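Endoglucanase (Komagataeibacter sucrofermentans, PDB 6VC5) probably catalyses the internal hydrolysis of beta-1,4-glucosidic linkages in cellulose and related beta-glucans, as a member of glycosyl hydrolase family 8. Local coordinates at residues A[66-71]-A[124-129]; A[180-185]-A[228-233]; A[209-214]-A[260-265]. All blocks are in the same frame, centred on the assembly; numbering follows the deposited sequence.

Contact 1 of 3, residues A[66-71]-A[124-129]; sequences KDDALF and LKLMTK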
ATOM      1  N   LYS A  66      -3.982  21.622   5.181  1.00 16.61           N
ATOM      2  CA  LYS A  66      -4.888  22.740   5.408  1.00 19.12           C
ATOM      3  C   LYS A  66      -5.741  23.013   4.172  1.00 19.54           C
ATOM      4  O   LYS A  66      -6.953  23.227   4.282  1.00 23.10           O
ATOM      5  CB  LYS A  66      -4.061  23.996   5.734  1.00 21.94           C
ATOM      6  CG  LYS A  66      -3.263  24.021   7.072  1.00 25.05           C
ATOM      7  CD  LYS A  66      -2.432  25.297   7.334  1.00 27.02           C
ATOM      8  CE  LYS A  66      -1.695  25.272   8.667  1.00 30.08           C
ATOM      9  NZ  LYS A  66      -0.916  26.509   8.822  1.00 35.04           N
ATOM     10  N   ASP A  67      -5.121  22.983   2.990  1.00 20.15           N
ATOM     11  CA  ASP A  67      -5.724  23.420   1.738  1.00 22.29           C
ATOM     12  C   ASP A  67      -6.265  22.276   0.889  1.00 18.80           C
ATOM     13  O   ASP A  67      -6.917  22.534  -0.131  1.00 20.84           O
ATOM     14  CB  ASP A  67      -4.691  24.201   0.917  1.00 24.69           C
ATOM     15  CG  ASP A  67      -4.497  25.624   1.420  1.00 29.48           C
ATOM     16  OD1 ASP A  67      -4.285  26.528   0.583  1.00 31.07           O
ATOM     17  OD2 ASP A  67      -4.560  25.838   2.650  1.00 31.67           O
ATOM     18  N   ASP A  68      -5.987  21.029   1.257  1.00 15.52           N
ATOM     19  CA  ASP A  68      -6.594  19.876   0.602  1.00 14.52           C
ATOM     20  C   ASP A  68      -6.696  18.756   1.634  1.00 12.27           C
ATOM     21  O   ASP A  68      -6.270  18.905   2.783  1.00 12.45           O
ATOM     22  CB  ASP A  68      -5.857  19.464  -0.687  1.00 16.13           C
ATOM     23  CG  ASP A  68      -4.386  19.141  -0.460  1.00 16.73           C
ATOM     24  OD1 ASP A  68      -4.073  18.209   0.306  1.00 17.84           O
ATOM     25  OD2 ASP A  68      -3.534  19.816  -1.077  1.00 19.69           O
ATOM     26  N   ALA A  69      -7.266  17.624   1.222  1.00  9.13           N
ATOM     27  CA  ALA A  69      -7.528  16.538   2.158  1.00  8.18           C
ATOM     28  C   ALA A  69      -6.427  15.482   2.186  1.00  8.81           C
ATOM     29  O   ALA A  69      -6.558  14.492   2.907  1.00 10.19           O
ATOM     30  CB  ALA A  69      -8.881  15.878   1.849  1.00 11.14           C
ATOM     31  N   LEU A  70      -5.342  15.674   1.438  1.00  7.95           N
ATOM     32  CA  LEU A  70      -4.237  14.724   1.476  1.00  7.73           C
ATOM     33  C   LEU A  70      -3.408  14.938   2.743  1.00  6.74           C
ATOM     34  O   LEU A  70      -3.651  15.864   3.523  1.00  7.71           O
ATOM     35  CB  LEU A  70      -3.411  14.835   0.200  1.00  9.02           C
ATOM     36  CG  LEU A  70      -4.207  14.752  -1.108  1.00 10.86           C
ATOM     37  CD1 LEU A  70      -3.259  14.819  -2.293  1.00 13.28           C
ATOM     38  CD2 LEU A  70      -5.005  13.461  -1.142  1.00 11.21           C
ATOM     39  N   PHE A  71      -2.390  14.094   2.932  1.00  6.89           N
ATOM     40  CA  PHE A  71      -1.656  14.017   4.193  1.00  4.91           C
ATOM     41  C   PHE A  71      -0.171  14.217   3.963  1.00  5.59           C
ATOM     42  O   PHE A  71       0.417  13.600   3.069  1.00  7.89           O
ATOM     43  CB  PHE A  71      -1.881  12.656   4.874  1.00  6.48           C
ATOM     44  CG  PHE A  71      -3.295  12.439   5.275  1.00  7.12           C
ATOM     45  CD1 PHE A  71      -3.707  12.730   6.561  1.00  6.00           C
ATOM     46  CD2 PHE A  71      -4.221  11.969   4.350  1.00  7.30           C
ATOM     47  CE1 PHE A  71      -5.026  12.572   6.934  1.00  7.30           C
ATOM     48  CE2 PHE A  71      -5.532  11.793   4.712  1.00  8.02           C
ATOM     49  CZ  PHE A  71      -5.941  12.099   6.002  1.00  7.76           C
ATOM     50  N   LEU A 124      -8.129  11.952  -6.728  1.00  8.96           N
ATOM     51  CA  LEU A 124      -8.513  11.983  -8.136  1.00 11.61           C
ATOM     52  C   LEU A 124      -8.137  13.307  -8.781  1.00 13.05           C
ATOM     53  O   LEU A 124      -7.664  13.340  -9.928  1.00 15.08           O
ATOM     54  CB  LEU A 124     -10.017  11.735  -8.258  1.00 14.10           C
ATOM     55  CG  LEU A 124     -10.555  11.317  -9.625  1.00 15.59           C
ATOM     56  CD1 LEU A 124      -9.928   9.998 -10.062  1.00 15.76           C
ATOM     57  CD2 LEU A 124     -12.075  11.211  -9.589  1.00 16.68           C
ATOM     58  N   LYS A 125      -8.328  14.411  -8.056  1.00 12.24           N
ATOM     59  CA  LYS A 125      -8.093  15.737  -8.621  1.00 15.57           C
ATOM     60  C   LYS A 125      -6.603  16.075  -8.706  1.00 15.19           C
ATOM     61  O   LYS A 125      -6.154  16.644  -9.705  1.00 16.98           O
ATOM     62  CB  LYS A 125      -8.836  16.785  -7.796  1.00 16.86           C
ATOM     63  CG  LYS A 125      -8.620  18.217  -8.258  1.00 21.58           C
ATOM     64  CD  LYS A 125      -8.827  19.199  -7.109  1.00 24.54           C
ATOM     65  CE  LYS A 125     -10.301  19.495  -6.861  1.00 27.03           C
ATOM     66  NZ  LYS A 125     -10.560  20.961  -6.748  1.00 28.29           N
ATOM     67  N   LEU A 126      -5.825  15.749  -7.674  1.00 12.68           N
ATOM     68  CA  LEU A 126      -4.444  16.210  -7.583  1.00 12.84           C
ATOM     69  C   LEU A 126      -3.405  15.157  -7.947  1.00 12.91           C
ATOM     70  O   LEU A 126      -2.278  15.525  -8.293  1.00 14.60           O
ATOM     71  CB  LEU A 126      -4.142  16.707  -6.162  1.00 12.18           C
ATOM     72  CG  LEU A 126      -5.093  17.780  -5.630  1.00 14.88           C
ATOM     73  CD1 LEU A 126      -4.806  18.040  -4.168  1.00 14.91           C
ATOM     74  CD2 LEU A 126      -4.986  19.069  -6.438  1.00 16.27           C
ATOM     75  N   MET A 127      -3.738  13.867  -7.871  1.00 10.99           N
ATOM     76  CA  MET A 127      -2.746  12.804  -8.018  1.00 11.64           C
ATOM     77  C   MET A 127      -2.982  11.938  -9.244  1.00 12.65           C
ATOM     78  O   MET A 127      -2.480  10.815  -9.297  1.00 16.48           O
ATOM     79  CB  MET A 127      -2.689  11.920  -6.776  1.00 10.35           C
ATOM     80  CG  MET A 127      -2.184  12.620  -5.543  1.00 10.49           C
ATOM     81  SD  MET A 127      -0.383  13.025  -5.623  1.00  9.04           S
ATOM     82  CE  MET A 127      -0.506  14.784  -5.434  1.00 13.33           C
ATOM     83  N   THR A 128      -3.764  12.406 -10.204  1.00 11.88           N
ATOM     84  CA  THR A 128      -3.882  11.716 -11.478  1.00 13.64           C
ATOM     85  C   THR A 128      -3.360  12.607 -12.594  1.00 15.00           C
ATOM     86  O   THR A 128      -3.426  13.835 -12.516  1.00 16.81           O
ATOM     87  CB  THR A 128      -5.315  11.224 -11.764  1.00 15.70           C
ATOM     88  OG1 THR A 128      -6.207  12.336 -11.905  1.00 18.35           O
ATOM     89  CG2 THR A 128      -5.794  10.304 -10.627  1.00 17.05           C
ATOM     90  N   LYS A 129      -2.823  11.975 -13.633  1.00 14.33           N
ATOM     91  CA  LYS A 129      -2.246  12.713 -14.746  1.00 14.64           C
ATOM     92  C   LYS A 129      -2.447  11.904 -16.023  1.00 15.26           C
ATOM     93  O   LYS A 129      -2.360  10.674 -16.004  1.00 14.94           O
ATOM     94  CB  LYS A 129      -0.751  12.939 -14.497  1.00 16.64           C
ATOM     95  CG  LYS A 129       0.006  13.551 -15.669  1.00 20.82           C
ATOM     96  CD  LYS A 129       0.033  15.065 -15.585  1.00 24.15           C
ATOM     97  CE  LYS A 129       0.620  15.658 -16.856  1.00 27.25           C
ATOM     98  NZ  LYS A 129       2.088  15.852 -16.735  1.00 29.07           N
TER
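Leu70 and Asp68 pack against Leu126 and Met127 in a small, mainly apolar contact between the loop that leads into strand 74-76 and the place where helix 110-126 gives way to strand 128-131. It buries 141 Å² with no hydrogen bond across. Leu70 CD1 meets both partners, lying 4.0 Å from Leu126 CD1 and 4.1 Å from Met127 CG. Leu126 sends the same CD1 methyl on to the Asp68 carboxylate, 3.8 Å from OD2. The other oxygen, Asp68 OD1, closes an Asx turn by accepting from Leu70 N at 3.1 Å (N-H...O 145°), and it is also hydrogen-bonded to His65 ND1. CG lies between the backbone N and the carbonyl carbon (chi1 58°), and this rotation turns OD1 back toward Leu70 N, which meets it on the anti side. Replacing Asp68 by an alanine would take away the carboxylate, which would probably leave Leu70 N and His65 ND1 without this acceptor and Leu126 CD1 without the group it lies against. Just past the helix end, Thr128 OG1 donates to Leu124 O at 2.7 Å and also bonds Lys173. Polar bonds thus shape each segment separately, while apolar packing, with the Asp68 carboxylate against Leu126 CD1, joins them.

Contact 2 of 3, residues A[180-185]-A[228-233]; sequences DGLQII and LYLSWA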
ATOM      1  N   ASP A 180      -6.452   1.321 -16.451  1.00 15.28           N
ATOM      2  CA  ASP A 180      -5.137   1.689 -16.964  1.00 15.05           C
ATOM      3  C   ASP A 180      -4.034   1.164 -16.056  1.00 14.15           C
ATOM      4  O   ASP A 180      -2.966   0.774 -16.544  1.00 15.27           O
ATOM      5  CB  ASP A 180      -5.021   3.208 -17.119  1.00 16.91           C
ATOM      6  CG  ASP A 180      -5.903   3.755 -18.241  1.00 20.53           C
ATOM      7  OD1 ASP A 180      -6.460   2.945 -19.016  1.00 22.88           O
ATOM      8  OD2 ASP A 180      -6.041   4.993 -18.347  1.00 21.41           O
ATOM      9  N   GLY A 181      -4.272   1.143 -14.738  1.00 12.91           N
ATOM     10  CA  GLY A 181      -3.291   0.581 -13.821  1.00 12.12           C
ATOM     11  C   GLY A 181      -2.984  -0.878 -14.114  1.00 12.16           C
ATOM     12  O   GLY A 181      -1.821  -1.291 -14.106  1.00 12.68           O
ATOM     13  N   LEU A 182      -4.022  -1.675 -14.400  1.00 13.77           N
ATOM     14  CA  LEU A 182      -3.809  -3.072 -14.770  1.00 15.19           C
ATOM     15  C   LEU A 182      -3.011  -3.191 -16.063  1.00 14.24           C
ATOM     16  O   LEU A 182      -2.146  -4.068 -16.185  1.00 14.86           O
ATOM     17  CB  LEU A 182      -5.154  -3.782 -14.910  1.00 17.04           C
ATOM     18  CG  LEU A 182      -5.902  -3.981 -13.594  1.00 19.42           C
ATOM     19  CD1 LEU A 182      -7.322  -4.477 -13.832  1.00 20.21           C
ATOM     20  CD2 LEU A 182      -5.141  -4.952 -12.724  1.00 20.87           C
ATOM     21  N   GLN A 183      -3.290  -2.320 -17.036  1.00 14.06           N
ATOM     22  CA  GLN A 183      -2.522  -2.311 -18.279  1.00 14.94           C
ATOM     23  C   GLN A 183      -1.062  -1.964 -18.017  1.00 14.07           C
ATOM     24  O   GLN A 183      -0.153  -2.589 -18.580  1.00 15.15           O
ATOM     25  CB  GLN A 183      -3.120  -1.298 -19.251  1.00 19.24           C
ATOM     26  CG  GLN A 183      -4.466  -1.688 -19.821  1.00 22.03           C
ATOM     27  CD  GLN A 183      -4.941  -0.703 -20.865  1.00 26.41           C
ATOM     28  OE1 GLN A 183      -6.142  -0.557 -21.095  1.00 30.74           O
ATOM     29  NE2 GLN A 183      -4.000  -0.023 -21.510  1.00 28.17           N
ATOM     30  N   ILE A 184      -0.819  -0.972 -17.159  1.00 11.05           N
ATOM     31  CA  ILE A 184       0.546  -0.562 -16.847  1.00 10.06           C
ATOM     32  C   ILE A 184       1.291  -1.673 -16.109  1.00 10.04           C
ATOM     33  O   ILE A 184       2.473  -1.933 -16.377  1.00 11.82           O
ATOM     34  CB  ILE A 184       0.519   0.747 -16.041  1.00  9.99           C
ATOM     35  CG1 ILE A 184       0.093   1.912 -16.933  1.00 11.07           C
ATOM     36  CG2 ILE A 184       1.879   1.003 -15.383  1.00 10.91           C
ATOM     37  CD1 ILE A 184      -0.503   3.086 -16.178  1.00 13.56           C
ATOM     38  N   ILE A 185       0.621  -2.335 -15.161  1.00 10.19           N
ATOM     39  CA  ILE A 185       1.259  -3.427 -14.423  1.00 12.10           C
ATOM     40  C   ILE A 185       1.595  -4.589 -15.349  1.00 13.48           C
ATOM     41  O   ILE A 185       2.662  -5.199 -15.238  1.00 16.62           O
ATOM     42  CB  ILE A 185       0.387  -3.873 -13.235  1.00 13.27           C
ATOM     43  CG1 ILE A 185       0.367  -2.787 -12.159  1.00 15.06           C
ATOM     44  CG2 ILE A 185       0.901  -5.185 -12.662  1.00 15.38           C
ATOM     45  CD1 ILE A 185      -0.705  -3.000 -11.100  1.00 15.33           C
ATOM     46  N   LEU A 228      -0.231  -8.875  -3.880  1.00  6.72           N
ATOM     47  CA  LEU A 228      -1.237  -8.916  -2.821  1.00  8.18           C
ATOM     48  C   LEU A 228      -2.464  -8.073  -3.167  1.00  7.59           C
ATOM     49  O   LEU A 228      -3.600  -8.545  -3.054  1.00  8.19           O
ATOM     50  CB  LEU A 228      -0.633  -8.471  -1.494  1.00 10.76           C
ATOM     51  CG  LEU A 228      -1.627  -8.646  -0.341  1.00 12.36           C
ATOM     52  CD1 LEU A 228      -1.926 -10.124  -0.110  1.00 16.46           C
ATOM     53  CD2 LEU A 228      -1.090  -7.999   0.911  1.00 15.81           C
ATOM     54  N   TYR A 229      -2.259  -6.819  -3.591  1.00  7.54           N
ATOM     55  CA  TYR A 229      -3.404  -5.960  -3.898  1.00  8.06           C
ATOM     56  C   TYR A 229      -4.194  -6.486  -5.091  1.00  8.87           C
ATOM     57  O   TYR A 229      -5.431  -6.406  -5.098  1.00 10.23           O
ATOM     58  CB  TYR A 229      -2.965  -4.509  -4.125  1.00  8.19           C
ATOM     59  CG  TYR A 229      -2.575  -3.759  -2.863  1.00 10.32           C
ATOM     60  CD1 TYR A 229      -3.370  -3.823  -1.721  1.00 11.96           C
ATOM     61  CD2 TYR A 229      -1.430  -2.958  -2.828  1.00 10.99           C
ATOM     62  CE1 TYR A 229      -3.027  -3.138  -0.573  1.00 13.97           C
ATOM     63  CE2 TYR A 229      -1.086  -2.267  -1.675  1.00 12.16           C
ATOM     64  CZ  TYR A 229      -1.888  -2.369  -0.558  1.00 15.11           C
ATOM     65  OH  TYR A 229      -1.558  -1.685   0.592  1.00 19.22           O
ATOM     66  N   LEU A 230      -3.503  -7.018  -6.111  1.00  9.87           N
ATOM     67  CA  LEU A 230      -4.194  -7.577  -7.273  1.00 10.85           C
ATOM     68  C   LEU A 230      -5.018  -8.795  -6.884  1.00 11.51           C
ATOM     69  O   LEU A 230      -6.167  -8.940  -7.322  1.00 11.98           O
ATOM     70  CB  LEU A 230      -3.186  -7.958  -8.352  1.00 10.51           C
ATOM     71  CG  LEU A 230      -2.480  -6.802  -9.056  1.00 12.25           C
ATOM     72  CD1 LEU A 230      -1.458  -7.358 -10.054  1.00 14.46           C
ATOM     73  CD2 LEU A 230      -3.485  -5.899  -9.742  1.00 13.63           C
ATOM     74  N   SER A 231      -4.455  -9.679  -6.059  1.00 10.99           N
ATOM     75  CA  SER A 231      -5.213 -10.844  -5.603  1.00 12.67           C
ATOM     76  C   SER A 231      -6.417 -10.418  -4.769  1.00 13.76           C
ATOM     77  O   SER A 231      -7.541 -10.893  -4.983  1.00 14.54           O
ATOM     78  CB  SER A 231      -4.306 -11.771  -4.798  1.00 15.03           C
ATOM     79  OG  SER A 231      -5.016 -12.938  -4.427  1.00 18.73           O
ATOM     80  N   TRP A 232      -6.196  -9.505  -3.824  1.00 10.68           N
ATOM     81  CA  TRP A 232      -7.251  -9.050  -2.922  1.00 10.03           C
ATOM     82  C   TRP A 232      -8.424  -8.457  -3.700  1.00 13.20           C
ATOM     83  O   TRP A 232      -9.591  -8.725  -3.386  1.00 15.20           O
ATOM     84  CB  TRP A 232      -6.602  -8.014  -2.005  1.00 11.23           C
ATOM     85  CG  TRP A 232      -7.388  -7.394  -0.895  1.00 12.81           C
ATOM     86  CD1 TRP A 232      -8.726  -7.497  -0.639  1.00 15.18           C
ATOM     87  CD2 TRP A 232      -6.847  -6.537   0.108  1.00 13.86           C
ATOM     88  NE1 TRP A 232      -9.047  -6.749   0.484  1.00 15.55           N
ATOM     89  CE2 TRP A 232      -7.905  -6.152   0.954  1.00 15.35           C
ATOM     90  CE3 TRP A 232      -5.557  -6.067   0.379  1.00 15.74           C
ATOM     91  CZ2 TRP A 232      -7.713  -5.305   2.046  1.00 15.38           C
ATOM     92  CZ3 TRP A 232      -5.368  -5.229   1.458  1.00 16.91           C
ATOM     93  CH2 TRP A 232      -6.441  -4.861   2.285  1.00 17.46           C
ATOM     94  N   ALA A 233      -8.134  -7.692  -4.749  1.00 11.64           N
ATOM     95  CA  ALA A 233      -9.156  -7.061  -5.577  1.00 13.08           C
ATOM     96  C   ALA A 233      -9.699  -7.962  -6.686  1.00 15.76           C
ATOM     97  O   ALA A 233     -10.507  -7.489  -7.495  1.00 16.68           O
ATOM     98  CB  ALA A 233      -8.602  -5.776  -6.193  1.00 13.58           C
TER
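Leu230 and Leu182 both hold CG anti to the carbonyl carbon (chi1 -70° and -69°), with the chain extended beyond, which carries the end of Leu230 toward helix 172-187 and brings the end of Leu182, whose CB points to one side, nearer to Leu230. Ile185 is turned so that CG2 lies anti to its backbone N, which puts this methyl within reach of Leu230 as well. The two branches of Leu230 have different nearest partners: CD2 meets Leu182 CD2 at 3.5 Å, while CD1 meets Ile185 CG2 at 4.1 Å. The first distance is short for two methyl groups, evidence of tight packing at that point; the second is ordinary van der Waals spacing. Ile185 CD1 also comes to 4.2 Å from Leu230 CD2, so the isoleucine flanks the leucine end with two of its methyls. In both pairs the side chains run past one another in opposite directions, and they bridge a CA separation of 8.8 Å between Leu182 and Leu230. The contact buries 119 Å². Leu182 and Ile185 lie three residues apart on helix 172-187, hence on one face of it. Strand 134-137 packs against another part of that helix through Asp180 and Ile184, while helix 225-232 rests on helix 300-313 through Leu228 and Trp232 and on helix 159-169 through Tyr229. Beyond its end, Met235 and Leu236 add apolar cover to Leu182 and Leu230 respectively.

Contact 3 of 3, residues A[209-214]-A[260-265]; sequences FSIAKG and VDLTNG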
ATOM      1  N   PHE A 209       8.545   2.490 -21.447  1.00  8.21           N
ATOM      2  CA  PHE A 209       8.585   2.077 -20.043  1.00  8.22           C
ATOM      3  C   PHE A 209       9.991   1.638 -19.661  1.00  9.70           C
ATOM      4  O   PHE A 209      10.671   0.942 -20.428  1.00 12.60           O
ATOM      5  CB  PHE A 209       7.681   0.860 -19.819  1.00  8.73           C
ATOM      6  CG  PHE A 209       6.205   1.157 -19.721  1.00  9.38           C
ATOM      7  CD1 PHE A 209       5.567   2.056 -20.582  1.00 10.33           C
ATOM      8  CD2 PHE A 209       5.438   0.485 -18.788  1.00 10.96           C
ATOM      9  CE1 PHE A 209       4.188   2.285 -20.483  1.00 11.03           C
ATOM     10  CE2 PHE A 209       4.067   0.716 -18.687  1.00 11.32           C
ATOM     11  CZ  PHE A 209       3.443   1.620 -19.543  1.00 11.78           C
ATOM     12  N   SER A 210      10.404   1.988 -18.442  1.00  7.91           N
ATOM     13  CA  SER A 210      11.707   1.577 -17.943  1.00  8.40           C
ATOM     14  C   SER A 210      11.677   1.506 -16.418  1.00  7.62           C
ATOM     15  O   SER A 210      10.740   1.967 -15.766  1.00  9.12           O
ATOM     16  CB  SER A 210      12.813   2.525 -18.434  1.00 11.86           C
ATOM     17  OG  SER A 210      12.538   3.856 -18.042  1.00 13.66           O
ATOM     18  N   ILE A 211      12.714   0.907 -15.855  1.00  6.74           N
ATOM     19  CA  ILE A 211      12.900   0.928 -14.411  1.00  7.20           C
ATOM     20  C   ILE A 211      13.410   2.312 -14.035  1.00  8.91           C
ATOM     21  O   ILE A 211      14.341   2.831 -14.662  1.00 11.39           O
ATOM     22  CB  ILE A 211      13.877  -0.178 -13.988  1.00  7.18           C
ATOM     23  CG1 ILE A 211      13.363  -1.555 -14.423  1.00  8.37           C
ATOM     24  CG2 ILE A 211      14.097  -0.149 -12.487  1.00  9.33           C
ATOM     25  CD1 ILE A 211      14.436  -2.648 -14.336  1.00 10.78           C
ATOM     26  N   ALA A 212      12.800   2.928 -13.020  1.00  7.64           N
ATOM     27  CA  ALA A 212      13.115   4.321 -12.728  1.00  8.35           C
ATOM     28  C   ALA A 212      14.530   4.459 -12.182  1.00  9.01           C
ATOM     29  O   ALA A 212      14.995   3.624 -11.401  1.00  9.39           O
ATOM     30  CB  ALA A 212      12.135   4.877 -11.697  1.00  7.97           C
ATOM     31  N   LYS A 213      15.212   5.522 -12.607  1.00  9.89           N
ATOM     32  CA  LYS A 213      16.458   5.915 -11.968  1.00 10.88           C
ATOM     33  C   LYS A 213      16.153   6.542 -10.611  1.00 12.03           C
ATOM     34  O   LYS A 213      15.050   7.041 -10.368  1.00 13.58           O
ATOM     35  CB  LYS A 213      17.192   6.932 -12.842  1.00 14.59           C
ATOM     36  CG  LYS A 213      17.670   6.334 -14.161  1.00 18.52           C
ATOM     37  CD  LYS A 213      18.784   5.326 -13.897  1.00 20.54           C
ATOM     38  CE  LYS A 213      19.419   4.822 -15.189  1.00 23.66           C
ATOM     39  NZ  LYS A 213      18.544   3.845 -15.903  1.00 25.84           N
ATOM     40  N   GLY A 214      17.141   6.495  -9.714  1.00  9.66           N
ATOM     41  CA  GLY A 214      17.011   7.097  -8.398  1.00  8.81           C
ATOM     42  C   GLY A 214      16.798   6.114  -7.272  1.00  7.45           C
ATOM     43  O   GLY A 214      16.828   6.523  -6.101  1.00  7.38           O
ATOM     44  N   VAL A 260      15.249  -8.797  -5.531  0.56  5.92           N
ATOM     45  CA  VAL A 260      15.813  -9.335  -6.768  0.56  5.91           C
ATOM     46  C   VAL A 260      16.074  -8.178  -7.727  0.56  6.28           C
ATOM     47  O   VAL A 260      15.180  -7.364  -7.976  0.56  7.20           O
ATOM     48  CB  VAL A 260      14.870 -10.354  -7.431  0.56  7.61           C
ATOM     49  CG1 VAL A 260      15.479 -10.860  -8.739  0.56  8.61           C
ATOM     50  CG2 VAL A 260      14.580 -11.499  -6.489  0.56 10.08           C
ATOM     51  N   ASP A 261      17.289  -8.127  -8.283  1.00  5.63           N
ATOM     52  CA  ASP A 261      17.656  -7.100  -9.251  1.00  6.99           C
ATOM     53  C   ASP A 261      17.064  -7.489 -10.599  1.00  7.63           C
ATOM     54  O   ASP A 261      17.289  -8.601 -11.092  1.00  8.21           O
ATOM     55  CB  ASP A 261      19.188  -7.011  -9.335  1.00  7.75           C
ATOM     56  CG  ASP A 261      19.681  -5.881 -10.227  1.00 12.48           C
ATOM     57  OD1 ASP A 261      20.460  -5.020  -9.746  1.00 14.91           O
ATOM     58  OD2 ASP A 261      19.328  -5.848 -11.414  1.00 14.81           O
ATOM     59  N   LEU A 262      16.293  -6.578 -11.183  1.00  7.72           N
ATOM     60  CA  LEU A 262      15.566  -6.864 -12.418  1.00  7.70           C
ATOM     61  C   LEU A 262      16.404  -6.679 -13.677  1.00  9.85           C
ATOM     62  O   LEU A 262      15.902  -6.936 -14.780  1.00 11.42           O
ATOM     63  CB  LEU A 262      14.315  -5.988 -12.476  1.00  8.70           C
ATOM     64  CG  LEU A 262      13.390  -6.169 -11.267  1.00  7.31           C
ATOM     65  CD1 LEU A 262      12.197  -5.240 -11.432  1.00 10.14           C
ATOM     66  CD2 LEU A 262      12.936  -7.612 -11.135  1.00  8.64           C
ATOM     67  N   THR A 263      17.659  -6.247 -13.548  1.00 10.04           N
ATOM     68  CA  THR A 263      18.546  -6.125 -14.696  1.00 10.67           C
ATOM     69  C   THR A 263      19.530  -7.274 -14.825  1.00 12.86           C
ATOM     70  O   THR A 263      20.019  -7.516 -15.934  1.00 16.46           O
ATOM     71  CB  THR A 263      19.306  -4.794 -14.651  1.00 13.95           C
ATOM     72  OG1 THR A 263      20.333  -4.854 -13.648  1.00 18.05           O
ATOM     73  CG2 THR A 263      18.349  -3.652 -14.351  1.00 15.54           C
ATOM     74  N   ASN A 264      19.833  -7.995 -13.734  1.00 12.63           N
ATOM     75  CA  ASN A 264      20.764  -9.114 -13.841  1.00 12.77           C
ATOM     76  C   ASN A 264      20.350 -10.362 -13.078  1.00 11.36           C
ATOM     77  O   ASN A 264      21.085 -11.357 -13.113  1.00 13.17           O
ATOM     78  CB  ASN A 264      22.193  -8.700 -13.436  1.00 15.80           C
ATOM     79  CG  ASN A 264      22.273  -8.167 -12.021  1.00 17.89           C
ATOM     80  OD1 ASN A 264      21.411  -8.433 -11.185  1.00 15.36           O
ATOM     81  ND2 ASN A 264      23.331  -7.417 -11.740  1.00 22.99           N
ATOM     82  N   GLY A 265      19.213 -10.351 -12.388  1.00  8.62           N
ATOM     83  CA  GLY A 265      18.782 -11.520 -11.663  1.00  8.66           C
ATOM     84  C   GLY A 265      19.431 -11.750 -10.317  1.00  9.63           C
ATOM     85  O   GLY A 265      19.073 -12.732  -9.648  1.00 12.42           O
TER
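Thr263, whose methyl touches Ile211 across the contact, gives two of the three bonds that grip Asp261 OD2. Its hydroxyl OG1 donates to OD2 at 2.6 Å, on the syn side and 17° out of the carboxylate plane. Thr263 N reaches the same OD2 at 2.7 Å, nearly in line with the C-O bond, completing an Asx turn. Asn264 N adds a longer third bond to OD2, 3.2 Å, coming from above the plane; the donors fan out on the side of OD2 away from CG, and this bond from a backbone N three residues on makes an Asx motif as well. Gly265 N closes on Asp261 O at 2.9 Å. This web of bonds lies within 260-265, and its effect on the contact is indirect: it probably helps to fix the turn that carries Leu262 and Thr263. With OG1 held between the backbone N and the carbonyl carbon (chi1 74°), Thr263 CG2 is left beside the backbone N and meets Ile211 CD1 at 4.0 Å. That single methyl of Ile211 also presses on Leu262 CB, at 3.8 Å. The interface is thus one extended isoleucine laid against the turn, with 101 Å² buried and no hydrogen bond between the segments. Strand 209-211 is an outer strand of a three-stranded antiparallel sheet, bonded to strand 200-203 through Ser210 and Ser201. Strand 260-261 pairs antiparallel with 218-219, Val260 bonding Phe219. Pro217, just before strand 218-219, touches both Ile211 and Asp261, and Phe209 makes a cation-pi contact with Lys187 at the end of helix 172-187.

Overall arrangement
From the N terminus, contact 1 comes first and closes a loop of 52 intervening residues, which carries helix 90-106 and most of helix 110-126. It is complete before the others open, its centre about 22 Å from that of contact 2 and about 29 Å from that of contact 3. Contacts 2 and 3, spanning 42 and 45 intervening residues, cross: their segments alternate along the chain. They also touch, Ile184 O lying 3.9 Å from Phe209 CE2. Contact 2 joins helices 172-187 and 225-232, consistent with the (alpha/alpha)6 barrel of family 8; contact 1 ties the loop before strand 74-76 to the end of helix 110-126, and contact 3 joins strand 209-211 to the turn after strand 260-261.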